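Local coordinates for protein ribonucleoside-diphosphate reductase, alpha chain (Actinobacillus ureae ATCC 25976, PDB 6DQX) that serves as the catalytic alpha subunit of a class Id ribonucleotide reductase and probably reduces ribonucleoside diphosphates to their deoxy forms, at residues 524-529 / 533-538; 231-236 / 538-543. One frame throughout, in Å; residues are numbered along the deposited sequence.

Contact 1 (524-529 / 533-538); sequences IMVHPA and RDLNQL
Leu-538, whose N is hydrogen-bonded to Asp-534 O (3.1 Å) within helix 532-544, presents its side chain to Ile-524. No hydrogen bond joins 524-529 to 533-538, so the helix lies against 524-529 through methyl groups alone. Leu-538 carries CG opposite the backbone N (chi1 -172°), which extends the side chain from the helix, while Ile-524 has CG1 wedged between its own backbone N and carbonyl carbon (chi1 60°). The two meet tip to tip, Ile-524 CD1 lying 3.6 Å from Leu-538 CD2. One helical turn earlier the approach is different. Leu-535 does not aim its CB at the other segment, yet its CD2 branch swings over to the forked end of Val-526, 3.8 Å from CG2 and 3.9 Å from CG1, the two side chains lying obliquely to each other. The same CD2 barely reaches Ile-524 CD1, at 4.5 Å.

The unit is a beta-alpha-beta element: strand 524-525 leads through a short loop into helix 532-544, and strand 549-554 follows, parallel to the first and bonded to it through the backbone of Ile-524 with Tyr-552 and Tyr-554. All four touching side chains are buried. Helix 502-513 adds Gln-502 and Ile-506 against both Ile-524 and Leu-538. In the connecting loop the imidazole of His-527 takes a hydrogen bond from Ala-529 N through ND1, at 3.1 Å with an N-H...N angle of 161°. The donor lies in the imidazole plane, an arrangement that restrains the rotation of the ring.

Contact 2 (231-236 / 538-543); sequences QLWAKL and LYLTAE
The indole of Trp-233 meets helix 532-544 at its benzo edge, where Tyr-539 CB lies close to the ring plane, 4.2 Å from CZ2. Leu-540 CD2 approaches obliquely, 4.4 Å from both CZ2 and NE1. The indole and phenol planes stand almost perpendicular, but this is not a T-shaped stack: it is the CB of Tyr-539, not its ring, that touches the indole. The two side chains pass each other at a slant. In Trp-233, CG lies opposite the backbone N (chi1 -175°), which extends the indole away from helix 227-243 and lets one large residue bridge backbones whose nearest CA atoms, those of Trp-233 and Tyr-539, are 10.7 Å apart. Tyr-539 sets out toward helix 227-243, and a chi1 of -66° then carries the phenol off in another direction.

Both polar groups at this buried meeting have partners of their own. The indole N-H is hydrogen-bonded to Asn-536 OD1, one turn before Leu-540 on the same helix, so that polar and apolar contacts together pin the indole. Tyr-539 OH is hydrogen-bonded to Gln-553 OE1 on strand 549-554.

Within these segments Trp-233 alone reaches across from helix 227-243; farther along that helix, Leu-237 and Lys-240 also pack on Tyr-539. Helix 216-223 also packs here, with Met-222 against Trp-233 and Leu-219 against Leu-540, while the hydroxyl of Tyr-539 reaches on to strand 549-554.

Overall arrangement
The two contacts lie with centres about 10 Å apart, each about 22 Å from the centre of the chain, and both use helix 532-544, with Leu-538 common to their segments. The segments of contact 1 follow one another closely within one beta-alpha-beta unit, whereas 231-236 lies some 300 residues before 538-543, and contact 2 therefore ties that unit to a distant part of the chain. Ile-524 CD1 and Tyr-539 OH, 3.5 Å apart, link the two directly. Successive residues of a single helix thus serve its own strand and a neighbouring helix, an economy consistent with the helix-surrounded barrel of ribonucleotide reductases, where both contacts lie away from the known magnesium site.

Contact 1 (524-529 / 533-538)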
loop_
_atom_site.group_PDB
_atom_site.type_symbol
_atom_site.label_atom_id
_atom_site.label_comp_id
_atom_site.label_asym_id
_atom_site.label_seq_id
_atom_site.Cartn_x
_atom_site.Cartn_y
_atom_site.Cartn_z
ATOM N N ILE A 524 -11.743 -0.205 -30.841
ATOM C CA ILE A 524 -12.775 -0.451 -31.849
ATOM C C ILE A 524 -14.073 0.149 -31.312
ATOM O O ILE A 524 -14.194 0.416 -30.106
ATOM C CB ILE A 524 -12.967 -1.947 -32.185
ATOM C CG1 ILE A 524 -13.383 -2.767 -30.965
ATOM C CG2 ILE A 524 -11.696 -2.546 -32.785
ATOM C CD1 ILE A 524 -13.827 -4.173 -31.319
ATOM N N MET A 525 -15.018 0.355 -32.218
ATOM C CA MET A 525 -16.300 0.946 -31.888
ATOM C C MET A 525 -17.375 0.065 -32.480
ATOM O O MET A 525 -17.374 -0.201 -33.695
ATOM C CB MET A 525 -16.390 2.359 -32.435
ATOM C CG MET A 525 -17.539 3.151 -31.835
ATOM S SD MET A 525 -17.532 4.856 -32.388
ATOM C CE MET A 525 -16.418 5.646 -31.219
ATOM N N VAL A 526 -18.300 -0.363 -31.625
ATOM C CA VAL A 526 -19.246 -1.416 -31.947
ATOM C C VAL A 526 -20.649 -0.991 -31.478
ATOM O O VAL A 526 -20.816 -0.502 -30.355
ATOM C CB VAL A 526 -18.813 -2.737 -31.280
ATOM C CG1 VAL A 526 -19.794 -3.863 -31.577
ATOM C CG2 VAL A 526 -17.407 -3.130 -31.740
ATOM N N HIS A 527 -21.637 -1.175 -32.353
ATOM C CA HIS A 527 -23.038 -0.874 -32.047
ATOM C C HIS A 527 -23.525 -1.834 -30.943
ATOM O O HIS A 527 -23.230 -3.034 -31.002
ATOM C CB HIS A 527 -23.872 -1.037 -33.325
ATOM C CG HIS A 527 -25.236 -0.416 -33.264
ATOM N ND1 HIS A 527 -26.200 -0.814 -32.367
ATOM C CD2 HIS A 527 -25.811 0.541 -34.029
ATOM C CE1 HIS A 527 -27.300 -0.108 -32.553
ATOM N NE2 HIS A 527 -27.091 0.721 -33.559
ATOM N N PRO A 528 -24.258 -1.324 -29.923
ATOM C CA PRO A 528 -24.746 -2.228 -28.843
ATOM C C PRO A 528 -25.671 -3.380 -29.313
ATOM O O PRO A 528 -25.758 -4.411 -28.654
ATOM C CB PRO A 528 -25.497 -1.275 -27.902
ATOM C CG PRO A 528 -25.865 -0.102 -28.759
ATOM C CD PRO A 528 -24.700 0.064 -29.694
ATOM N N ALA A 529 -26.342 -3.195 -30.446
ATOM C CA ALA A 529 -27.140 -4.251 -31.080
ATOM C C ALA A 529 -26.321 -5.389 -31.704
ATOM O O ALA A 529 -26.914 -6.369 -32.165
ATOM C CB ALA A 529 -28.065 -3.645 -32.132
ATOM N N ARG A 533 -21.773 -13.222 -31.193
ATOM C CA ARG A 533 -21.175 -14.010 -32.275
ATOM C C ARG A 533 -20.211 -13.211 -33.176
ATOM O O ARG A 533 -19.142 -13.718 -33.559
ATOM C CB ARG A 533 -22.321 -14.596 -33.108
ATOM C CG ARG A 533 -21.950 -15.406 -34.337
ATOM C CD ARG A 533 -23.203 -15.991 -34.990
ATOM N NE ARG A 533 -24.106 -14.958 -35.530
ATOM C CZ ARG A 533 -25.169 -14.418 -34.911
ATOM N NH1 ARG A 533 -25.526 -14.773 -33.672
ATOM N NH2 ARG A 533 -25.888 -13.489 -35.540
ATOM N N ASP A 534 -20.598 -11.978 -33.514
ATOM C CA ASP A 534 -19.822 -11.129 -34.425
ATOM C C ASP A 534 -18.616 -10.517 -33.711
ATOM O O ASP A 534 -17.549 -10.437 -34.305
ATOM C CB ASP A 534 -20.680 -10.015 -35.044
ATOM C CG ASP A 534 -21.791 -10.541 -35.971
ATOM O OD1 ASP A 534 -21.730 -11.688 -36.456
ATOM O OD2 ASP A 534 -22.732 -9.771 -36.234
ATOM N N LEU A 535 -18.792 -10.082 -32.457
ATOM C CA LEU A 535 -17.648 -9.636 -31.630
ATOM C C LEU A 535 -16.655 -10.756 -31.420
ATOM O O LEU A 535 -15.438 -10.538 -31.503
ATOM C CB LEU A 535 -18.086 -9.110 -30.255
ATOM C CG LEU A 535 -18.544 -7.654 -30.172
ATOM C CD1 LEU A 535 -19.263 -7.414 -28.850
ATOM C CD2 LEU A 535 -17.362 -6.709 -30.327
ATOM N N ASN A 536 -17.179 -11.944 -31.116
ATOM C CA ASN A 536 -16.368 -13.128 -30.936
ATOM C C ASN A 536 -15.437 -13.308 -32.141
ATOM O O ASN A 536 -14.207 -13.370 -31.979
ATOM C CB ASN A 536 -17.259 -14.370 -30.734
ATOM C CG ASN A 536 -16.460 -15.636 -30.518
ATOM O OD1 ASN A 536 -15.631 -15.709 -29.622
ATOM N ND2 ASN A 536 -16.686 -16.645 -31.367
ATOM N N GLN A 537 -16.009 -13.348 -33.342
ATOM C CA GLN A 537 -15.184 -13.551 -34.544
ATOM C C GLN A 537 -14.156 -12.432 -34.740
ATOM O O GLN A 537 -13.030 -12.724 -35.130
ATOM C CB GLN A 537 -16.026 -13.754 -35.829
ATOM C CG GLN A 537 -15.214 -14.198 -37.063
ATOM C CD GLN A 537 -14.388 -15.471 -36.823
ATOM O OE1 GLN A 537 -14.931 -16.508 -36.442
ATOM N NE2 GLN A 537 -13.062 -15.383 -37.021
ATOM N N LEU A 538 -14.527 -11.180 -34.454
ATOM C CA LEU A 538 -13.594 -10.067 -34.637
ATOM C C LEU A 538 -12.362 -10.233 -33.751
ATOM O O LEU A 538 -11.253 -10.117 -34.240
ATOM C CB LEU A 538 -14.252 -8.715 -34.371
ATOM C CG LEU A 538 -13.412 -7.491 -34.726
ATOM C CD1 LEU A 538 -13.171 -7.411 -36.224
ATOM C CD2 LEU A 538 -14.093 -6.226 -34.240
#

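Contact 2 (231-236 / 538-543)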
loop_
_atom_site.group_PDB
_atom_site.type_symbol
_atom_site.label_atom_id
_atom_site.label_comp_id
_atom_site.label_asym_id
_atom_site.label_seq_id
_atom_site.Cartn_x
_atom_site.Cartn_y
_atom_site.Cartn_z
ATOM N N GLN A 231 -17.578 -20.700 -21.994
ATOM C CA GLN A 231 -18.329 -19.826 -21.054
ATOM C C GLN A 231 -17.510 -18.688 -20.454
ATOM O O GLN A 231 -18.024 -17.599 -20.230
ATOM C CB GLN A 231 -19.030 -20.612 -19.910
ATOM C CG GLN A 231 -20.564 -20.632 -20.013
ATOM C CD GLN A 231 -21.192 -19.243 -20.196
ATOM O OE1 GLN A 231 -20.670 -18.231 -19.702
ATOM N NE2 GLN A 231 -22.319 -19.190 -20.922
ATOM N N LEU A 232 -16.246 -18.953 -20.159
ATOM C CA LEU A 232 -15.358 -17.917 -19.650
ATOM C C LEU A 232 -15.142 -16.838 -20.711
ATOM O O LEU A 232 -15.228 -15.657 -20.419
ATOM C CB LEU A 232 -14.024 -18.529 -19.231
ATOM C CG LEU A 232 -13.058 -17.618 -18.478
ATOM C CD1 LEU A 232 -13.607 -17.257 -17.105
ATOM C CD2 LEU A 232 -11.710 -18.312 -18.330
ATOM N N TRP A 233 -14.875 -17.260 -21.947
ATOM C CA TRP A 233 -14.648 -16.323 -23.043
ATOM C C TRP A 233 -15.894 -15.491 -23.252
ATOM O O TRP A 233 -15.803 -14.278 -23.389
ATOM C CB TRP A 233 -14.261 -17.076 -24.308
ATOM C CG TRP A 233 -13.882 -16.210 -25.471
ATOM C CD1 TRP A 233 -14.529 -16.116 -26.669
ATOM C CD2 TRP A 233 -12.752 -15.336 -25.558
ATOM N NE1 TRP A 233 -13.876 -15.226 -27.498
ATOM C CE2 TRP A 233 -12.780 -14.739 -26.844
ATOM C CE3 TRP A 233 -11.713 -15.002 -24.682
ATOM C CZ2 TRP A 233 -11.818 -13.814 -27.262
ATOM C CZ3 TRP A 233 -10.755 -14.071 -25.101
ATOM C CH2 TRP A 233 -10.819 -13.493 -26.382
ATOM N N ALA A 234 -17.061 -16.141 -23.236
ATOM C CA ALA A 234 -18.343 -15.424 -23.360
ATOM C C ALA A 234 -18.518 -14.355 -22.292
ATOM O O ALA A 234 -18.942 -13.249 -22.590
ATOM C CB ALA A 234 -19.518 -16.402 -23.333
ATOM N N LYS A 235 -18.173 -14.683 -21.048
ATOM C CA LYS A 235 -18.250 -13.720 -19.954
ATOM C C LYS A 235 -17.282 -12.534 -20.158
ATOM O O LYS A 235 -17.640 -11.394 -19.933
ATOM C CB LYS A 235 -17.986 -14.421 -18.608
ATOM C CG LYS A 235 -18.190 -13.508 -17.416
ATOM C CD LYS A 235 -17.997 -14.193 -16.069
ATOM C CE LYS A 235 -18.195 -13.161 -14.962
ATOM N NZ LYS A 235 -18.183 -13.744 -13.591
ATOM N N LEU A 236 -16.057 -12.814 -20.594
ATOM C CA LEU A 236 -15.085 -11.749 -20.872
ATOM C C LEU A 236 -15.630 -10.774 -21.922
ATOM O O LEU A 236 -15.599 -9.555 -21.724
ATOM C CB LEU A 236 -13.748 -12.360 -21.315
ATOM C CG LEU A 236 -12.561 -11.400 -21.437
ATOM C CD1 LEU A 236 -11.251 -12.173 -21.328
ATOM C CD2 LEU A 236 -12.624 -10.601 -22.733
ATOM N N LEU A 538 -14.527 -11.180 -34.454
ATOM C CA LEU A 538 -13.594 -10.067 -34.637
ATOM C C LEU A 538 -12.362 -10.233 -33.751
ATOM O O LEU A 538 -11.253 -10.117 -34.240
ATOM C CB LEU A 538 -14.252 -8.715 -34.371
ATOM C CG LEU A 538 -13.412 -7.491 -34.726
ATOM C CD1 LEU A 538 -13.171 -7.411 -36.224
ATOM C CD2 LEU A 538 -14.093 -6.226 -34.240
ATOM N N TYR A 539 -12.558 -10.496 -32.449
ATOM C CA TYR A 539 -11.423 -10.722 -31.547
ATOM C C TYR A 539 -10.587 -11.959 -31.895
ATOM O O TYR A 539 -9.349 -11.940 -31.821
ATOM C CB TYR A 539 -11.876 -10.754 -30.066
ATOM C CG TYR A 539 -12.396 -9.423 -29.555
ATOM C CD1 TYR A 539 -11.631 -8.280 -29.637
ATOM C CD2 TYR A 539 -13.666 -9.308 -29.000
ATOM C CE1 TYR A 539 -12.100 -7.068 -29.174
ATOM C CE2 TYR A 539 -14.148 -8.092 -28.531
ATOM C CZ TYR A 539 -13.354 -6.969 -28.631
ATOM O OH TYR A 539 -13.772 -5.761 -28.179
ATOM N N LEU A 540 -11.244 -13.031 -32.312
ATOM C CA LEU A 540 -10.527 -14.220 -32.746
ATOM C C LEU A 540 -9.682 -13.927 -34.002
ATOM O O LEU A 540 -8.536 -14.389 -34.121
ATOM C CB LEU A 540 -11.490 -15.366 -33.003
ATOM C CG LEU A 540 -12.225 -15.908 -31.765
ATOM C CD1 LEU A 540 -13.260 -16.946 -32.192
ATOM C CD2 LEU A 540 -11.250 -16.477 -30.762
ATOM N N THR A 541 -10.249 -13.162 -34.917
ATOM C CA THR A 541 -9.506 -12.714 -36.103
ATOM C C THR A 541 -8.299 -11.862 -35.709
ATOM O O THR A 541 -7.208 -12.059 -36.260
ATOM C CB THR A 541 -10.423 -11.966 -37.054
ATOM O OG1 THR A 541 -11.402 -12.895 -37.545
ATOM C CG2 THR A 541 -9.653 -11.360 -38.225
ATOM N N ALA A 542 -8.483 -10.984 -34.718
ATOM C CA ALA A 542 -7.382 -10.164 -34.200
ATOM C C ALA A 542 -6.206 -11.017 -33.772
ATOM O O ALA A 542 -5.064 -10.767 -34.191
ATOM C CB ALA A 542 -7.844 -9.274 -33.055
ATOM N N GLU A 543 -6.476 -12.046 -32.956
ATOM C CA GLU A 543 -5.429 -12.966 -32.536
ATOM C C GLU A 543 -4.845 -13.735 -33.717
ATOM O O GLU A 543 -3.625 -13.905 -33.804
ATOM C CB GLU A 543 -5.923 -13.977 -31.482
ATOM C CG GLU A 543 -4.794 -14.880 -30.959
ATOM C CD GLU A 543 -4.656 -16.228 -31.662
ATOM O OE1 GLU A 543 -3.639 -16.917 -31.423
ATOM O OE2 GLU A 543 -5.536 -16.612 -32.456
#